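Long-range contacts in vacuolar protein sorting-associated protein 29 (Entamoeba histolytica, PDB 5XCJ), which probably serves retromer-linked protein sorting and transport and binds metal ions on a metallophosphatase fold: residues Phe9-Arg14 with Gly137-Leu142; Thr33-Gly38 with Ile110-His115; Gly38-Lys43 with Val56-Gly61. The protein carries 1 engineered substitution. One frame throughout, in Å; residues are numbered along the deposited sequence.

Contact 1 (Phe9-Arg14 with Gly137-Leu142)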
loop_
_atom_site.group_PDB
_atom_site.type_symbol
_atom_site.label_atom_id
_atom_site.label_comp_id
_atom_site.label_asym_id
_atom_site.label_seq_id
_atom_site.Cartn_x
_atom_site.Cartn_y
_atom_site.Cartn_z
ATOM N N PHE A 9 -1.969 -8.606 -2.663
ATOM C CA PHE A 9 -3.126 -9.488 -2.601
ATOM C C PHE A 9 -2.867 -10.976 -2.811
ATOM O O PHE A 9 -3.439 -11.813 -2.126
ATOM C CB PHE A 9 -4.171 -9.060 -3.633
ATOM C CG PHE A 9 -4.736 -7.695 -3.403
ATOM C CD1 PHE A 9 -5.753 -7.499 -2.488
ATOM C CD2 PHE A 9 -4.258 -6.608 -4.110
ATOM C CE1 PHE A 9 -6.280 -6.246 -2.283
ATOM C CE2 PHE A 9 -4.777 -5.349 -3.906
ATOM C CZ PHE A 9 -5.791 -5.170 -2.991
ATOM N N HIS A 10 -2.020 -11.294 -3.776
ATOM C CA HIS A 10 -1.798 -12.682 -4.151
ATOM C C HIS A 10 -0.360 -13.168 -4.267
ATOM O O HIS A 10 0.544 -12.423 -4.628
ATOM C CB HIS A 10 -2.489 -12.911 -5.504
ATOM C CG HIS A 10 -2.883 -14.332 -5.767
ATOM N ND1 HIS A 10 -3.978 -14.925 -5.176
ATOM C CD2 HIS A 10 -2.343 -15.269 -6.578
ATOM C CE1 HIS A 10 -4.084 -16.170 -5.602
ATOM N NE2 HIS A 10 -3.105 -16.405 -6.450
ATOM N N VAL A 11 -0.199 -14.449 -3.973
ATOM C CA VAL A 11 1.055 -15.170 -4.098
ATOM C C VAL A 11 0.714 -16.364 -5.001
ATOM O O VAL A 11 -0.313 -17.008 -4.811
ATOM C CB VAL A 11 1.594 -15.640 -2.740
ATOM C CG1 VAL A 11 2.719 -16.642 -2.930
ATOM C CG2 VAL A 11 2.072 -14.450 -1.920
ATOM N N PRO A 12 1.566 -16.656 -5.982
ATOM C CA PRO A 12 1.268 -17.744 -6.924
ATOM C C PRO A 12 1.118 -19.064 -6.204
ATOM O O PRO A 12 1.911 -19.369 -5.321
ATOM C CB PRO A 12 2.510 -17.783 -7.810
ATOM C CG PRO A 12 3.064 -16.403 -7.738
ATOM C CD PRO A 12 2.817 -15.960 -6.330
ATOM N N HIS A 13 0.041 -19.769 -6.535
ATOM C CA HIS A 13 -0.295 -21.084 -5.997
ATOM C C HIS A 13 -0.777 -21.057 -4.549
ATOM O O HIS A 13 -0.880 -22.092 -3.908
ATOM C CB HIS A 13 0.849 -22.074 -6.195
ATOM C CG HIS A 13 1.362 -22.121 -7.600
ATOM N ND1 HIS A 13 2.597 -21.627 -7.956
ATOM C CD2 HIS A 13 0.800 -22.589 -8.737
ATOM C CE1 HIS A 13 2.775 -21.796 -9.255
ATOM N NE2 HIS A 13 1.700 -22.376 -9.753
ATOM N N ARG A 14 -1.029 -19.862 -4.027
ATOM C CA ARG A 14 -1.543 -19.714 -2.672
ATOM C C ARG A 14 -2.813 -18.863 -2.708
ATOM O O ARG A 14 -2.787 -17.728 -3.162
ATOM C CB ARG A 14 -0.475 -19.114 -1.759
ATOM C CG ARG A 14 0.762 -19.991 -1.645
ATOM C CD ARG A 14 1.881 -19.321 -0.870
ATOM N NE ARG A 14 3.100 -20.118 -0.900
ATOM C CZ ARG A 14 3.368 -21.107 -0.058
ATOM N NH1 ARG A 14 2.500 -21.425 0.886
ATOM N NH2 ARG A 14 4.501 -21.782 -0.161
ATOM N N GLY A 137 -3.253 -10.720 4.029
ATOM C CA GLY A 137 -2.367 -11.404 4.953
ATOM C C GLY A 137 -1.750 -12.630 4.294
ATOM O O GLY A 137 -1.604 -13.677 4.901
ATOM N N ALA A 138 -1.346 -12.449 3.040
ATOM C CA ALA A 138 -0.768 -13.508 2.211
ATOM C C ALA A 138 0.609 -13.985 2.669
ATOM O O ALA A 138 1.343 -13.263 3.323
ATOM C CB ALA A 138 -0.720 -13.070 0.759
ATOM N N TYR A 139 0.951 -15.207 2.285
ATOM C CA TYR A 139 2.210 -15.808 2.680
ATOM C C TYR A 139 3.427 -15.019 2.191
ATOM O O TYR A 139 3.459 -14.558 1.058
ATOM C CB TYR A 139 2.273 -17.255 2.152
ATOM C CG TYR A 139 3.670 -17.819 2.090
ATOM C CD1 TYR A 139 4.243 -18.412 3.198
ATOM C CD2 TYR A 139 4.442 -17.695 0.946
ATOM C CE1 TYR A 139 5.527 -18.903 3.162
ATOM C CE2 TYR A 139 5.729 -18.183 0.898
ATOM C CZ TYR A 139 6.267 -18.782 2.010
ATOM O OH TYR A 139 7.548 -19.268 1.976
ATOM N N SER A 140 4.415 -14.891 3.060
ATOM C CA SER A 140 5.659 -14.251 2.697
ATOM C C SER A 140 6.813 -14.981 3.364
ATOM O O SER A 140 6.724 -15.351 4.524
ATOM C CB SER A 140 5.660 -12.779 3.107
ATOM O OG SER A 140 6.911 -12.180 2.826
ATOM N N PRO A 141 7.898 -15.173 2.623
ATOM C CA PRO A 141 9.105 -15.794 3.172
ATOM C C PRO A 141 9.667 -14.895 4.279
ATOM O O PRO A 141 10.293 -15.371 5.216
ATOM C CB PRO A 141 10.053 -15.880 1.968
ATOM C CG PRO A 141 9.445 -15.042 0.905
ATOM C CD PRO A 141 7.976 -15.016 1.165
ATOM N N LEU A 142 9.470 -13.596 4.111
ATOM C CA LEU A 142 9.917 -12.564 5.049
ATOM C C LEU A 142 9.259 -12.538 6.433
ATOM O O LEU A 142 9.913 -12.250 7.425
ATOM C CB LEU A 142 9.843 -11.195 4.381
ATOM C CG LEU A 142 10.588 -11.118 3.049
ATOM C CD1 LEU A 142 10.765 -9.683 2.593
ATOM C CD2 LEU A 142 11.928 -11.830 3.143
#

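Contact 2 (Thr33-Gly38 with Ile110-His115)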
loop_
_atom_site.group_PDB
_atom_site.type_symbol
_atom_site.label_atom_id
_atom_site.label_comp_id
_atom_site.label_asym_id
_atom_site.label_seq_id
_atom_site.Cartn_x
_atom_site.Cartn_y
_atom_site.Cartn_z
ATOM N N THR A 33 -8.714 8.492 -3.970
ATOM C CA THR A 33 -7.646 7.820 -4.706
ATOM C C THR A 33 -7.223 6.491 -4.076
ATOM O O THR A 33 -7.276 6.329 -2.857
ATOM C CB THR A 33 -6.421 8.768 -4.813
ATOM O OG1 THR A 33 -6.859 10.059 -5.227
ATOM C CG2 THR A 33 -5.378 8.282 -5.807
ATOM N N VAL A 34 -6.806 5.560 -4.929
ATOM C CA VAL A 34 -6.322 4.268 -4.494
ATOM C C VAL A 34 -4.892 4.078 -5.002
ATOM O O VAL A 34 -4.630 4.230 -6.190
ATOM C CB VAL A 34 -7.193 3.120 -5.041
ATOM C CG1 VAL A 34 -6.447 1.803 -4.969
ATOM C CG2 VAL A 34 -8.519 3.035 -4.299
ATOM N N LEU A 35 -3.968 3.798 -4.092
ATOM C CA LEU A 35 -2.586 3.542 -4.465
ATOM C C LEU A 35 -2.329 2.079 -4.133
ATOM O O LEU A 35 -2.283 1.698 -2.971
ATOM C CB LEU A 35 -1.635 4.463 -3.704
ATOM C CG LEU A 35 -1.924 5.953 -3.900
ATOM C CD1 LEU A 35 -0.835 6.821 -3.293
ATOM C CD2 LEU A 35 -2.151 6.287 -5.365
ATOM N N CYS A 36 -2.154 1.271 -5.165
ATOM C CA CYS A 36 -1.951 -0.152 -4.991
ATOM C C CYS A 36 -0.530 -0.563 -5.338
ATOM O O CYS A 36 -0.031 -0.263 -6.417
ATOM C CB CYS A 36 -2.952 -0.927 -5.844
ATOM S SG CYS A 36 -2.845 -2.718 -5.681
ATOM N N THR A 37 0.092 -1.303 -4.430
ATOM C CA THR A 37 1.464 -1.774 -4.596
ATOM C C THR A 37 1.664 -2.910 -5.603
ATOM O O THR A 37 2.794 -3.238 -5.939
ATOM C CB THR A 37 2.120 -2.145 -3.256
ATOM O OG1 THR A 37 1.318 -3.110 -2.573
ATOM C CG2 THR A 37 2.292 -0.906 -2.391
ATOM N N GLY A 38 0.581 -3.498 -6.097
ATOM C CA GLY A 38 0.716 -4.599 -7.040
ATOM C C GLY A 38 0.367 -5.960 -6.463
ATOM O O GLY A 38 -0.235 -6.042 -5.401
ATOM N N ILE A 110 6.725 11.297 -0.193
ATOM C CA ILE A 110 6.248 10.033 0.334
ATOM C C ILE A 110 6.571 8.860 -0.589
ATOM O O ILE A 110 6.337 8.928 -1.787
ATOM C CB ILE A 110 4.721 10.067 0.547
ATOM C CG1 ILE A 110 4.321 11.194 1.500
ATOM C CG2 ILE A 110 4.216 8.733 1.067
ATOM C CD1 ILE A 110 2.830 11.285 1.737
ATOM N N LEU A 111 7.122 7.794 -0.025
ATOM C CA LEU A 111 7.416 6.604 -0.810
ATOM C C LEU A 111 6.606 5.426 -0.285
ATOM O O LEU A 111 6.735 5.031 0.867
ATOM C CB LEU A 111 8.909 6.270 -0.788
ATOM C CG LEU A 111 9.310 5.058 -1.629
ATOM C CD1 LEU A 111 9.114 5.345 -3.104
ATOM C CD2 LEU A 111 10.745 4.639 -1.347
ATOM N N ILE A 112 5.787 4.855 -1.156
ATOM C CA ILE A 112 4.952 3.726 -0.801
ATOM C C ILE A 112 5.476 2.473 -1.487
ATOM O O ILE A 112 5.669 2.453 -2.695
ATOM C CB ILE A 112 3.485 3.949 -1.207
ATOM C CG1 ILE A 112 2.939 5.226 -0.560
ATOM C CG2 ILE A 112 2.641 2.747 -0.839
ATOM C CD1 ILE A 112 1.489 5.508 -0.865
ATOM N N THR A 113 5.719 1.444 -0.684
ATOM C CA THR A 113 6.217 0.157 -1.151
ATOM C C THR A 113 5.557 -0.998 -0.388
ATOM O O THR A 113 5.038 -0.809 0.698
ATOM C CB THR A 113 7.751 0.043 -1.004
ATOM O OG1 THR A 113 8.129 0.253 0.362
ATOM C CG2 THR A 113 8.456 1.055 -1.884
ATOM N N GLY A 114 5.573 -2.185 -0.978
ATOM C CA GLY A 114 5.007 -3.357 -0.345
ATOM C C GLY A 114 6.100 -4.387 -0.175
ATOM O O GLY A 114 7.092 -4.103 0.500
ATOM N N HIS A 115 5.874 -5.579 -0.718
ATOM C CA HIS A 115 6.837 -6.684 -0.713
ATOM C C HIS A 115 7.068 -7.422 0.608
ATOM O O HIS A 115 7.047 -8.641 0.655
ATOM C CB HIS A 115 8.171 -6.244 -1.311
ATOM C CG HIS A 115 9.139 -7.368 -1.499
ATOM N ND1 HIS A 115 9.136 -8.171 -2.616
ATOM C CD2 HIS A 115 10.130 -7.832 -0.703
ATOM C CE1 HIS A 115 10.087 -9.080 -2.504
ATOM N NE2 HIS A 115 10.707 -8.893 -1.356
#

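Contact 3 (Gly38-Lys43 with Val56-Gly61)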
loop_
_atom_site.group_PDB
_atom_site.type_symbol
_atom_site.label_atom_id
_atom_site.label_comp_id
_atom_site.label_asym_id
_atom_site.label_seq_id
_atom_site.Cartn_x
_atom_site.Cartn_y
_atom_site.Cartn_z
ATOM N N GLY A 38 0.581 -3.498 -6.097
ATOM C CA GLY A 38 0.716 -4.599 -7.040
ATOM C C GLY A 38 0.367 -5.960 -6.463
ATOM O O GLY A 38 -0.235 -6.042 -5.401
ATOM N N ASN A 39 0.793 -7.012 -7.162
ATOM C CA ASN A 39 0.512 -8.381 -6.772
ATOM C C ASN A 39 -0.991 -8.664 -6.639
ATOM O O ASN A 39 -1.467 -9.124 -5.611
ATOM C CB ASN A 39 1.286 -8.780 -5.517
ATOM C CG ASN A 39 2.710 -9.205 -5.832
ATOM O OD1 ASN A 39 3.118 -9.211 -6.987
ATOM N ND2 ASN A 39 3.466 -9.556 -4.807
ATOM N N LEU A 40 -1.721 -8.339 -7.698
ATOM C CA LEU A 40 -3.157 -8.567 -7.764
ATOM C C LEU A 40 -3.493 -10.035 -7.996
ATOM O O LEU A 40 -2.723 -10.767 -8.601
ATOM C CB LEU A 40 -3.786 -7.728 -8.879
ATOM C CG LEU A 40 -3.500 -6.231 -8.903
ATOM C CD1 LEU A 40 -4.143 -5.598 -10.125
ATOM C CD2 LEU A 40 -3.997 -5.569 -7.631
ATOM N N CYS A 41 -4.628 -10.471 -7.474
ATOM C CA CYS A 41 -5.079 -11.835 -7.683
ATOM C C CYS A 41 -5.384 -12.043 -9.166
ATOM O O CYS A 41 -5.160 -13.112 -9.724
ATOM C CB CYS A 41 -6.301 -12.150 -6.827
ATOM S SG CYS A 41 -5.938 -12.406 -5.079
ATOM N N GLY A 42 -5.876 -10.987 -9.803
ATOM C CA GLY A 42 -6.245 -11.037 -11.200
ATOM C C GLY A 42 -7.153 -9.875 -11.530
ATOM O O GLY A 42 -7.080 -8.814 -10.916
ATOM N N LYS A 43 -8.008 -10.062 -12.524
ATOM C CA LYS A 43 -8.925 -9.006 -12.928
ATOM C C LYS A 43 -9.965 -8.718 -11.849
ATOM O O LYS A 43 -10.454 -7.602 -11.741
ATOM C CB LYS A 43 -9.604 -9.356 -14.247
ATOM C CG LYS A 43 -11.076 -9.697 -14.117
ATOM C CD LYS A 43 -11.949 -8.503 -14.439
ATOM C CE LYS A 43 -13.334 -8.939 -14.884
ATOM N NZ LYS A 43 -14.089 -7.839 -15.536
ATOM N N VAL A 56 -7.675 4.981 -9.572
ATOM C CA VAL A 56 -6.931 3.825 -9.108
ATOM C C VAL A 56 -5.559 3.732 -9.765
ATOM O O VAL A 56 -5.439 3.874 -10.974
ATOM C CB VAL A 56 -7.704 2.528 -9.380
ATOM C CG1 VAL A 56 -6.913 1.324 -8.909
ATOM C CG2 VAL A 56 -9.066 2.580 -8.706
ATOM N N HIS A 57 -4.528 3.522 -8.950
ATOM C CA HIS A 57 -3.166 3.372 -9.449
ATOM C C HIS A 57 -2.573 2.048 -8.998
ATOM O O HIS A 57 -2.607 1.713 -7.816
ATOM C CB HIS A 57 -2.294 4.519 -8.965
ATOM C CG HIS A 57 -2.884 5.864 -9.221
ATOM N ND1 HIS A 57 -2.499 6.655 -10.279
ATOM C CD2 HIS A 57 -3.838 6.560 -8.561
ATOM C CE1 HIS A 57 -3.188 7.778 -10.259
ATOM N NE2 HIS A 57 -4.011 7.746 -9.228
ATOM N N VAL A 58 -2.069 1.282 -9.957
ATOM C CA VAL A 58 -1.449 -0.001 -9.672
ATOM C C VAL A 58 -0.082 -0.148 -10.335
ATOM O O VAL A 58 0.058 0.046 -11.532
ATOM C CB VAL A 58 -2.354 -1.160 -10.119
ATOM C CG1 VAL A 58 -1.718 -2.494 -9.779
ATOM C CG2 VAL A 58 -3.723 -1.032 -9.481
ATOM N N VAL A 59 0.924 -0.482 -9.543
ATOM C CA VAL A 59 2.268 -0.708 -10.070
ATOM C C VAL A 59 2.501 -2.202 -10.278
ATOM O O VAL A 59 1.774 -3.030 -9.731
ATOM C CB VAL A 59 3.362 -0.123 -9.162
ATOM C CG1 VAL A 59 3.348 1.394 -9.227
ATOM C CG2 VAL A 59 3.191 -0.613 -7.735
ATOM N N LYS A 60 3.518 -2.545 -11.061
ATOM C CA LYS A 60 3.804 -3.946 -11.331
ATOM C C LYS A 60 4.489 -4.655 -10.170
ATOM O O LYS A 60 5.530 -4.240 -9.685
ATOM C CB LYS A 60 4.646 -4.098 -12.597
ATOM C CG LYS A 60 5.032 -5.535 -12.882
ATOM C CD LYS A 60 5.799 -5.673 -14.181
ATOM C CE LYS A 60 6.247 -7.105 -14.401
ATOM N NZ LYS A 60 6.817 -7.717 -13.173
ATOM N N GLY A 61 3.864 -5.737 -9.734
ATOM C CA GLY A 61 4.355 -6.569 -8.661
ATOM C C GLY A 61 5.315 -7.641 -9.137
ATOM O O GLY A 61 5.617 -7.733 -10.318
#

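Contact 1 (Phe9-Arg14 with Gly137-Leu142)
The guanidinium of Arg14 lies on the ring of Tyr139 as a cation-pi stack, its near point over the ring face being NE, 3.3 Å from CD2 of Tyr139. The planar group is stacked almost flat there, its plane turned only 23° from that of the ring, with CZ 3.9 Å from the centroid of the Tyr139 ring. The stack is shifted toward the CD2 and CE2 rim rather than centred. The Arg14 chain runs extended from CG to NE, and CD also rests beside CD2 and CB of Tyr139, so the aliphatic and charged parts both take part. The opposite face of the ring is covered by the backbone N of Pro141, 3.9 Å above the plane, and Val11 CG1 stands near the ring edge. The type II turn from Val11 to Arg14, closed by the bond from Arg14 N to Val11 O, brings both residues to the same side chain.

Deeper in, Val11 has CG1 anti to its backbone N (chi1 167°), which sends CG2 the other way, to 3.3 Å from O of Tyr139 and 4.1 Å from CB of Ala138. The buried Ala138 holds a polar role too: its O bonds to ND1 of His117, which binds zinc in another structure of this protein, the metal being absent here, and thereby probably fixes that ring, while Phe9 O bonds to Thr136 OG1. The contact thus joins the loop between strand 2-6 and helix 20-28 to the loop that leads from strand 127-131 to strand 149-156.

Contact 2 (Thr33-Gly38 with Ile110-His115)
The peptide plane between Thr113 and Gly114 carries the methyl of Thr37 on one face: CG2 lies 3.8 Å from both C of Thr113 and N of Gly114, almost straight above the flat group. Beyond it the chain continues to His115 at the metal site, whose backbone N bonds to OD2 of Asp8, a zinc ligand seen in this protein although the site holds no metal in this model. Thr37 is turned with OG1 between its backbone N and carbonyl carbon (chi1 55°), which places CG2 anti to the carbonyl carbon and aims it at the peptide. The same methyl touches CG2 of Ile112 at 4.0 Å. Because Gly114 has no side chain, the backbones can close to 5.8 Å between CA of Thr37 and CA of Gly114.

Further back along the strands, CD1 of Leu35 abuts CD1 of Ile112 at 3.6 Å, the two side chains crossing at about a right angle. Both residues also lean on Ile82 of strand 80-85. Strand 33-36 belongs to one sheet and strand 110-112 to the other, so these side chains fill the interface of the sandwich. The contact is wholly buried and sets methyls against methyls and a peptide face, with no polar bond between the segments; its cohesion therefore rests on apolar packing and shape.

Contact 3 (Gly38-Lys43 with Val56-Gly61)
Leu40 and Val58 reach toward each other tip to tip, CD1 of Leu40 standing 4.0 Å from CG1 of Val58. Val58 holds CG1 anti to its backbone N (chi1 -178°), while Leu40 has CG beside its own N and extends its chain from there, so that one methyl from each meets the other.

Asn39 is set quite differently. CA of Gly61 comes over the face of its flat amide at the oxygen end, 3.4 Å from OD1 of Asn39. That oxygen is held by a hydrogen bond from Phe63 N, and ND2 more weakly by OD1 of Asp8, which together probably limit the rotation of the amide. Between the two side-chain contacts, Gly38 and Gly61 pass with their CA atoms 4.4 Å apart, and CA of Gly38 comes within 3.3 Å of Val59 O; neither glycine has a side chain to hold the loops apart. The carboxylate of Asp64 ties the two segments together: OD2 accepts from the N of both Asn39 and Gly61, and OD1 from Leu40 N.

The arrangement spans the mouth of a beta-alpha-beta crossover, strand 33-36 to helix 43-52 to the parallel strand 55-58. Loops at such strand ends carry the metal ligands of calcineurin-like phosphoesterases; Asn39 binds zinc in another structure of this protein, the metal being absent here, and it lies beside the engineered Ala62, which occupies another ligand position.

In the fold
From the N terminus, strand 2-6 runs into the loop that holds the first half of contact 1, whose partner comes only after residue 136, making this the longest closure. Within it, contact 2 returns the end of strand 33-36 to strand 110-112, joining the two sheets of the sandwich. Contact 3 is the shortest loop and lies inside contact 2, closing the crossover around helix 43-52; the two share Gly38, and their strands 33-36 and 55-58 are sheet neighbours. None of the three cross along the chain. His10 N to Asn39 O ties contact 1 to contact 3, and together the contacts gather loops around the metal site, empty in this model.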